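PDB 6XEP: thiamine-monophosphate kinase from Stenotrophomonas maltophilia, which probably catalyses the ATP-dependent phosphorylation of thiamine monophosphate to thiamine diphosphate, the active form of vitamin B1. Local coordinates for residues Leu212-Arg215 and Ala216-Ala220; Ala243-Ala247 and Asp248-Ile252; His291-Ala294 and Glu295-Leu299. One frame throughout, in Å; residues are numbered along the deposited sequence. Where two conformers were deposited one is given.

All three contacts are local turns of the C-terminal, PurM-like domain, and they follow one another along the chain in numerical order. Contact 1 ends helix 208-214 and leads into strand 220-224; contact 2 leaves strand 242-245 on the way to helix 254-259; contact 3 ends helix 287-297 ahead of strand 301-308. The three strands belong to one mixed sheet. Contacts 1 and 3 lie with centres about 14 Å apart and touch, as Arg213 and Phe217 pack on Leu293. Contact 2 stands apart, its centre about 21 Å from that of contact 1 and about 20 Å from that of contact 3. Together they mark places where the chain passes between the sheet and its helices.

Contact 1 (Leu212-Arg215 and Ala216-Ala220); sequences LRLR and AFAHA
The carbonyl oxygen of Leu214 receives two backbone N-H groups, at 2.8 Å from Phe217 N and 2.7 Å from Ala218 N, and this double grip closes the turn that follows helix 208-214 in the PurM-like C-terminal domain. The two donors arrive differently: Ala218 N lies nearly along the C=O axis, whereas Phe217 N stands well above the carbonyl plane. One residue earlier, Ala216 N bonds to Arg213 O at 3.2 Å, an i to i+3 bond that precedes the pair on Leu214 O. Leu214 directs its side chain inward, and its CD2 meets Ala218 CB at 4.1 Å; Phe280 of strand 277-282 touches both residues. The Phe217 ring turns back along the helix end, because chi1 of -57° sets CG beside the backbone N and anti to the carbonyl carbon. Its CD1 edge then comes up to Arg213 O at 3.2 Å, close to the ring plane, while Ala216 CB sits over one face, offset toward the rim. Helix 287-297 supplies Ala289 and Leu290 as further neighbours of this ring. On the outer side, Arg215 holds Gly148 O through NE. A water bridges two carbonyls of the turn, donating to Arg215 O at 2.8 Å and to Ala218 O at 3.0 Å.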
loop_
_atom_site.group_PDB
_atom_site.type_symbol
_atom_site.label_atom_id
_atom_site.label_comp_id
_atom_site.label_asym_id
_atom_site.label_seq_id
_atom_site.Cartn_x
_atom_site.Cartn_y
_atom_site.Cartn_z
ATOM N N LEU A 212 -16.729 -13.266 -8.485
ATOM C CA LEU A 212 -17.180 -12.613 -9.707
ATOM C C LEU A 212 -18.474 -13.188 -10.239
ATOM O O LEU A 212 -19.055 -12.604 -11.159
ATOM C CB LEU A 212 -16.116 -12.726 -10.791
ATOM C CG LEU A 212 -14.886 -11.850 -10.578
ATOM C CD1 LEU A 212 -13.892 -12.166 -11.651
ATOM C CD2 LEU A 212 -15.266 -10.366 -10.618
ATOM N N ARG A 213 -18.926 -14.319 -9.704
ATOM C CA ARG A 213 -20.192 -14.882 -10.137
ATOM C C ARG A 213 -21.305 -14.720 -9.122
ATOM O O ARG A 213 -22.478 -14.797 -9.505
ATOM C CB ARG A 213 -20.024 -16.362 -10.476
ATOM C CG ARG A 213 -19.162 -16.532 -11.723
ATOM C CD ARG A 213 -19.433 -17.830 -12.422
ATOM N NE ARG A 213 -18.273 -18.207 -13.205
ATOM C CZ ARG A 213 -18.120 -19.384 -13.805
ATOM N NH1 ARG A 213 -17.008 -19.624 -14.487
ATOM N NH2 ARG A 213 -19.068 -20.315 -13.717
ATOM N N LEU A 214 -20.963 -14.427 -7.865
ATOM C CA LEU A 214 -21.942 -14.429 -6.778
ATOM C C LEU A 214 -22.955 -13.297 -6.898
ATOM O O LEU A 214 -24.067 -13.414 -6.369
ATOM C CB LEU A 214 -21.225 -14.331 -5.430
ATOM C CG LEU A 214 -20.716 -15.649 -4.848
ATOM C CD1 LEU A 214 -20.000 -15.437 -3.520
ATOM C CD2 LEU A 214 -21.862 -16.616 -4.680
ATOM N N ARG A 215 -22.601 -12.201 -7.571
ATOM C CA ARG A 215 -23.556 -11.106 -7.686
ATOM C C ARG A 215 -24.832 -11.583 -8.347
ATOM O O ARG A 215 -25.925 -11.102 -8.019
ATOM C CB ARG A 215 -22.957 -9.932 -8.466
ATOM C CG ARG A 215 -23.936 -8.763 -8.683
ATOM C CD ARG A 215 -24.355 -8.090 -7.361
ATOM N NE ARG A 215 -25.248 -6.958 -7.619
ATOM C CZ ARG A 215 -26.576 -7.042 -7.676
ATOM N NH1 ARG A 215 -27.184 -8.206 -7.475
ATOM N NH2 ARG A 215 -27.300 -5.960 -7.929
ATOM N N ALA A 216 -24.718 -12.557 -9.255
ATOM C CA ALA A 216 -25.902 -13.076 -9.920
ATOM C C ALA A 216 -26.734 -13.994 -9.039
ATOM O O ALA A 216 -27.867 -14.316 -9.418
ATOM C CB ALA A 216 -25.497 -13.818 -11.197
ATOM N N PHE A 217 -26.223 -14.424 -7.880
ATOM C CA PHE A 217 -26.918 -15.444 -7.092
ATOM C C PHE A 217 -27.148 -15.059 -5.635
ATOM O O PHE A 217 -28.111 -15.523 -5.022
ATOM C CB PHE A 217 -26.143 -16.782 -7.102
ATOM C CG PHE A 217 -25.875 -17.349 -8.484
ATOM C CD1 PHE A 217 -24.647 -17.148 -9.106
ATOM C CD2 PHE A 217 -26.831 -18.109 -9.142
ATOM C CE1 PHE A 217 -24.385 -17.677 -10.351
ATOM C CE2 PHE A 217 -26.572 -18.638 -10.405
ATOM C CZ PHE A 217 -25.353 -18.424 -11.003
ATOM N N ALA A 218 -26.270 -14.252 -5.054
ATOM C CA ALA A 218 -26.213 -14.095 -3.610
ATOM C C ALA A 218 -26.760 -12.738 -3.190
ATOM O O ALA A 218 -26.881 -11.817 -3.997
ATOM C CB ALA A 218 -24.774 -14.247 -3.100
ATOM N N HIS A 219 -27.088 -12.629 -1.907
ATOM C CA HIS A 219 -27.549 -11.382 -1.309
ATOM C C HIS A 219 -26.460 -10.654 -0.543
ATOM O O HIS A 219 -26.397 -9.418 -0.578
ATOM C CB HIS A 219 -28.719 -11.657 -0.359
ATOM C CG HIS A 219 -30.007 -11.965 -1.056
ATOM N ND1 HIS A 219 -31.029 -12.666 -0.452
ATOM C CD2 HIS A 219 -30.454 -11.639 -2.290
ATOM C CE1 HIS A 219 -32.041 -12.781 -1.295
ATOM N NE2 HIS A 219 -31.724 -12.154 -2.413
ATOM N N ALA A 220 -25.624 -11.395 0.177
ATOM C CA ALA A 220 -24.567 -10.823 0.998
ATOM C C ALA A 220 -23.399 -11.793 1.009
ATOM O O ALA A 220 -23.572 -12.998 0.809
ATOM C CB ALA A 220 -25.053 -10.543 2.423
HETATM O O HOH W 1 -28.228 -11.737 -6.640
#

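Contact 2 (Ala243-Ala247 and Asp248-Ile252); sequences AHVDA and DSLPI
Ser249 OG gives its hydrogen to Asp246 OD2 over 2.6 Å, a short bond that takes the anti lone pair of the carboxylate, the one facing away from OD1. The same two residues are joined a second time through the backbone, where Ser249 N reaches Asp246 O at 3.0 Å. Both side chains are set for this: Asp246 extends its CG anti to the backbone N (chi1 178°), and the serine hydroxyl lies beside its own N at chi1 -60°, so that carboxylate and hydroxyl meet across the turn. Asp248 CB also approaches Asp246 OD2, at 3.6 Å, and Asp246 OD1 and Asp248 OD2, 4.6 Å apart, are like charges that would probably repel mildly.

The next bond, Leu250 N to Ala247 O at 3.2 Å, is nearly straight at the hydrogen (168°). Leu250 CG packs against that carbonyl oxygen at 3.3 Å, while its CD2 meets Val245 CG1 at 3.9 Å, the two side chains crossing at about a right angle. Behind this apolar pair stand Leu232, which touches Val245, and Leu228, Ala269 and Leu270, which touch Leu250. Asp316 OD1 accepts from Ala247 N and anchors the start of the turn. Successive i to i+3 bonds of this kind define a short 3-10 turn, which here carries the chain off the end of strand 242-245 toward helix 254-259.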
loop_
_atom_site.group_PDB
_atom_site.type_symbol
_atom_site.label_atom_id
_atom_site.label_comp_id
_atom_site.label_asym_id
_atom_site.label_seq_id
_atom_site.Cartn_x
_atom_site.Cartn_y
_atom_site.Cartn_z
ATOM N N ALA A 243 -27.987 -15.117 12.320
ATOM C CA ALA A 243 -27.427 -16.179 11.496
ATOM C C ALA A 243 -27.372 -17.460 12.314
ATOM O O ALA A 243 -26.867 -17.467 13.445
ATOM C CB ALA A 243 -26.030 -15.798 10.996
ATOM N N HIS A 244 -27.916 -18.535 11.773
ATOM C CA HIS A 244 -27.927 -19.811 12.469
ATOM C C HIS A 244 -27.037 -20.765 11.683
ATOM O O HIS A 244 -27.207 -20.901 10.472
ATOM C CB HIS A 244 -29.350 -20.346 12.601
ATOM C CG HIS A 244 -30.159 -19.637 13.652
ATOM N ND1 HIS A 244 -30.258 -20.095 14.945
ATOM C CD2 HIS A 244 -30.860 -18.479 13.608
ATOM C CE1 HIS A 244 -31.017 -19.270 15.649
ATOM N NE2 HIS A 244 -31.386 -18.274 14.860
ATOM N N VAL A 245 -26.070 -21.383 12.364
ATOM C CA VAL A 245 -25.125 -22.317 11.751
ATOM C C VAL A 245 -25.369 -23.708 12.314
ATOM O O VAL A 245 -25.398 -23.898 13.537
ATOM C CB VAL A 245 -23.666 -21.907 12.010
ATOM C CG1 VAL A 245 -22.717 -23.005 11.515
ATOM C CG2 VAL A 245 -23.350 -20.599 11.340
ATOM N N ASP A 246 -25.523 -24.688 11.429
ATOM C CA ASP A 246 -25.557 -26.080 11.852
ATOM C C ASP A 246 -24.139 -26.622 11.804
ATOM O O ASP A 246 -23.582 -26.842 10.715
ATOM C CB ASP A 246 -26.468 -26.921 10.980
ATOM C CG ASP A 246 -26.451 -28.356 11.417
ATOM O OD1 ASP A 246 -26.794 -28.609 12.597
ATOM O OD2 ASP A 246 -26.045 -29.219 10.617
ATOM N N ALA A 247 -23.543 -26.825 12.982
ATOM C CA ALA A 247 -22.130 -27.186 13.025
ATOM C C ALA A 247 -21.874 -28.506 12.306
ATOM O O ALA A 247 -20.823 -28.668 11.684
ATOM C CB ALA A 247 -21.643 -27.272 14.472
ATOM N N ASP A 248 -22.824 -29.437 12.368
ATOM C CA ASP A 248 -22.628 -30.737 11.733
ATOM C C ASP A 248 -22.477 -30.617 10.219
ATOM O O ASP A 248 -21.923 -31.525 9.596
ATOM C CB ASP A 248 -23.789 -31.687 12.034
ATOM C CG ASP A 248 -23.848 -32.143 13.497
ATOM O OD1 ASP A 248 -22.835 -32.067 14.214
ATOM O OD2 ASP A 248 -24.935 -32.590 13.921
ATOM N N SER A 249 -22.955 -29.524 9.619
ATOM C CA SER A 249 -22.954 -29.327 8.171
ATOM C C SER A 249 -21.685 -28.678 7.647
ATOM O O SER A 249 -21.525 -28.555 6.423
ATOM C CB SER A 249 -24.124 -28.443 7.748
ATOM O OG SER A 249 -25.356 -29.056 8.113
ATOM N N LEU A 250 -20.813 -28.223 8.522
ATOM C CA LEU A 250 -19.648 -27.486 8.069
ATOM C C LEU A 250 -18.775 -28.378 7.182
ATOM O O LEU A 250 -18.615 -29.571 7.470
ATOM C CB LEU A 250 -18.845 -26.999 9.274
ATOM C CG LEU A 250 -19.518 -25.971 10.187
ATOM C CD1 LEU A 250 -18.576 -25.615 11.330
ATOM C CD2 LEU A 250 -19.915 -24.737 9.396
ATOM N N PRO A 251 -18.201 -27.839 6.085
ATOM C CA PRO A 251 -17.314 -28.634 5.225
ATOM C C PRO A 251 -15.944 -28.804 5.868
ATOM O O PRO A 251 -15.170 -27.854 5.985
ATOM C CB PRO A 251 -17.239 -27.794 3.937
ATOM C CG PRO A 251 -17.434 -26.397 4.412
ATOM C CD PRO A 251 -18.478 -26.519 5.499
ATOM N N ILE A 252 -15.638 -30.030 6.265
ATOM C CA ILE A 252 -14.386 -30.330 6.942
ATOM C C ILE A 252 -13.596 -31.276 6.051
ATOM O O ILE A 252 -14.116 -32.316 5.615
ATOM C CB ILE A 252 -14.643 -30.902 8.352
ATOM C CG1 ILE A 252 -15.203 -29.783 9.237
ATOM C CG2 ILE A 252 -13.365 -31.460 8.963
ATOM C CD1 ILE A 252 -15.715 -30.210 10.581
#

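Contact 3 (His291-Ala294 and Glu295-Leu299); sequences HYLA and ESLDL
Leu293 and Leu297, one helical turn apart, meet through their CD1 methyls at 3.8 Å and form the tightly packed side of this last stretch of helix 287-297. The two side chains cross obliquely. Leu293 carries its CG anti to the backbone N (chi1 178°), whereas Leu297 has CG beside its N (chi1 -64°), a combination that brings Leu297 CD1 against both CG and CD1 of its partner. Beneath them Leu297 N bonds to Leu293 O at 2.8 Å. Helix 208-214 closes over the pair, with Arg213 touching both leucines, and Leu301 of strand 301-308 packs on Leu293 and Ala294.

The outer side is looser and more polar. Tyr292 approaches Ser296 CB only at 4.5 Å through CE1, obliquely to its ring, although the backbones are firmly joined by Ser296 N to Tyr292 O at 2.9 Å. Glu295 CG, beside its backbone N, lies 3.4 Å from His291 O, and the bend at chi2 turns the carboxylate back over the preceding turn. In one of two conformers of Glu295 a water donates to His291 O and, at 2.7 Å, to Glu295 OE2, a bridge that is therefore not firm; the same carbonyl also accepts Glu295 N.

At the C-terminal end the helix closes in a Schellman motif: Asp298 adopts a positive phi of 48°, and Leu299 N returns to Ala294 O at 3.1 Å, in the carbonyl plane, while the bond from Asp298 N to Glu295 O is weak. The chemistry is thus divided, with aliphatic contact facing the neighbouring helix and strand, and a carboxylate and water on the outer face of the closing turns. Glu295 lies near the negative end of the helix dipole, which might raise its proton affinity slightly, an effect that its exposure to solvent would probably weaken.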
loop_
_atom_site.group_PDB
_atom_site.type_symbol
_atom_site.label_atom_id
_atom_site.label_comp_id
_atom_site.label_asym_id
_atom_site.label_seq_id
_atom_site.Cartn_x
_atom_site.Cartn_y
_atom_site.Cartn_z
ATOM N N HIS A 291 -25.821 -25.409 -6.553
ATOM C CA HIS A 291 -25.200 -26.716 -6.760
ATOM C C HIS A 291 -24.622 -26.815 -8.161
ATOM O O HIS A 291 -23.522 -27.350 -8.357
ATOM C CB HIS A 291 -26.210 -27.836 -6.509
ATOM C CG HIS A 291 -26.614 -27.948 -5.074
ATOM N ND1 HIS A 291 -25.701 -28.178 -4.068
ATOM C CD2 HIS A 291 -27.818 -27.829 -4.469
ATOM C CE1 HIS A 291 -26.326 -28.205 -2.905
ATOM N NE2 HIS A 291 -27.612 -27.996 -3.121
ATOM N N TYR A 292 -25.341 -26.274 -9.142
ATOM C CA TYR A 292 -24.831 -26.255 -10.504
ATOM C C TYR A 292 -23.574 -25.410 -10.598
ATOM O O TYR A 292 -22.624 -25.771 -11.302
ATOM C CB TYR A 292 -25.891 -25.719 -11.462
ATOM C CG TYR A 292 -25.426 -25.748 -12.899
ATOM C CD1 TYR A 292 -24.799 -24.640 -13.471
ATOM C CD2 TYR A 292 -25.581 -26.892 -13.679
ATOM C CE1 TYR A 292 -24.354 -24.666 -14.789
ATOM C CE2 TYR A 292 -25.144 -26.923 -15.005
ATOM C CZ TYR A 292 -24.531 -25.809 -15.548
ATOM O OH TYR A 292 -24.092 -25.832 -16.854
ATOM N N LEU A 293 -23.559 -24.271 -9.900
ATOM C CA LEU A 293 -22.384 -23.402 -9.918
ATOM C C LEU A 293 -21.173 -24.112 -9.328
ATOM O O LEU A 293 -20.059 -24.005 -9.858
ATOM C CB LEU A 293 -22.681 -22.110 -9.137
ATOM C CG LEU A 293 -21.515 -21.115 -9.020
ATOM C CD1 LEU A 293 -21.092 -20.609 -10.387
ATOM C CD2 LEU A 293 -21.896 -19.956 -8.114
ATOM N N ALA A 294 -21.375 -24.836 -8.225
ATOM C CA ALA A 294 -20.278 -25.568 -7.609
ATOM C C ALA A 294 -19.693 -26.577 -8.588
ATOM O O ALA A 294 -18.472 -26.714 -8.688
ATOM C CB ALA A 294 -20.759 -26.258 -6.333
ATOM N N GLU A 295 -20.550 -27.279 -9.329
ATOM C CA GLU A 295 -20.055 -28.201 -10.348
ATOM C C GLU A 295 -19.305 -27.454 -11.441
ATOM O O GLU A 295 -18.261 -27.913 -11.920
ATOM C CB GLU A 295 -21.218 -28.989 -10.949
ATOM C CG GLU A 295 -21.914 -29.910 -9.957
ATOM C CD GLU A 295 -21.009 -31.039 -9.484
ATOM O OE1 GLU A 295 -20.491 -31.783 -10.344
ATOM O OE2 GLU A 295 -20.807 -31.172 -8.256
ATOM N N SER A 296 -19.836 -26.302 -11.853
ATOM C CA SER A 296 -19.226 -25.526 -12.928
ATOM C C SER A 296 -17.837 -25.033 -12.541
ATOM O O SER A 296 -16.899 -25.073 -13.356
ATOM C CB SER A 296 -20.132 -24.347 -13.284
ATOM O OG SER A 296 -19.568 -23.584 -14.340
ATOM N N LEU A 297 -17.679 -24.605 -11.293
ATOM C CA LEU A 297 -16.419 -24.095 -10.769
ATOM C C LEU A 297 -15.485 -25.186 -10.278
ATOM O O LEU A 297 -14.338 -24.875 -9.947
ATOM C CB LEU A 297 -16.690 -23.140 -9.613
ATOM C CG LEU A 297 -17.455 -21.863 -9.943
ATOM C CD1 LEU A 297 -17.723 -21.083 -8.677
ATOM C CD2 LEU A 297 -16.653 -21.041 -10.928
ATOM N N ASP A 298 -15.943 -26.434 -10.193
ATOM C CA ASP A 298 -15.190 -27.485 -9.509
ATOM C C ASP A 298 -14.714 -26.971 -8.150
ATOM O O ASP A 298 -13.541 -27.084 -7.769
ATOM C CB ASP A 298 -14.019 -27.987 -10.369
ATOM C CG ASP A 298 -13.374 -29.248 -9.798
ATOM O OD1 ASP A 298 -14.038 -29.950 -9.006
ATOM O OD2 ASP A 298 -12.201 -29.527 -10.120
ATOM N N LEU A 299 -15.654 -26.359 -7.419
ATOM C CA LEU A 299 -15.403 -25.781 -6.110
ATOM C C LEU A 299 -16.566 -26.132 -5.194
ATOM O O LEU A 299 -17.715 -25.805 -5.505
ATOM C CB LEU A 299 -15.251 -24.258 -6.212
ATOM C CG LEU A 299 -15.165 -23.520 -4.875
ATOM C CD1 LEU A 299 -13.834 -23.777 -4.136
ATOM C CD2 LEU A 299 -15.380 -22.039 -5.095
HETATM O O HOH W 2 -22.844 -29.793 -7.083
#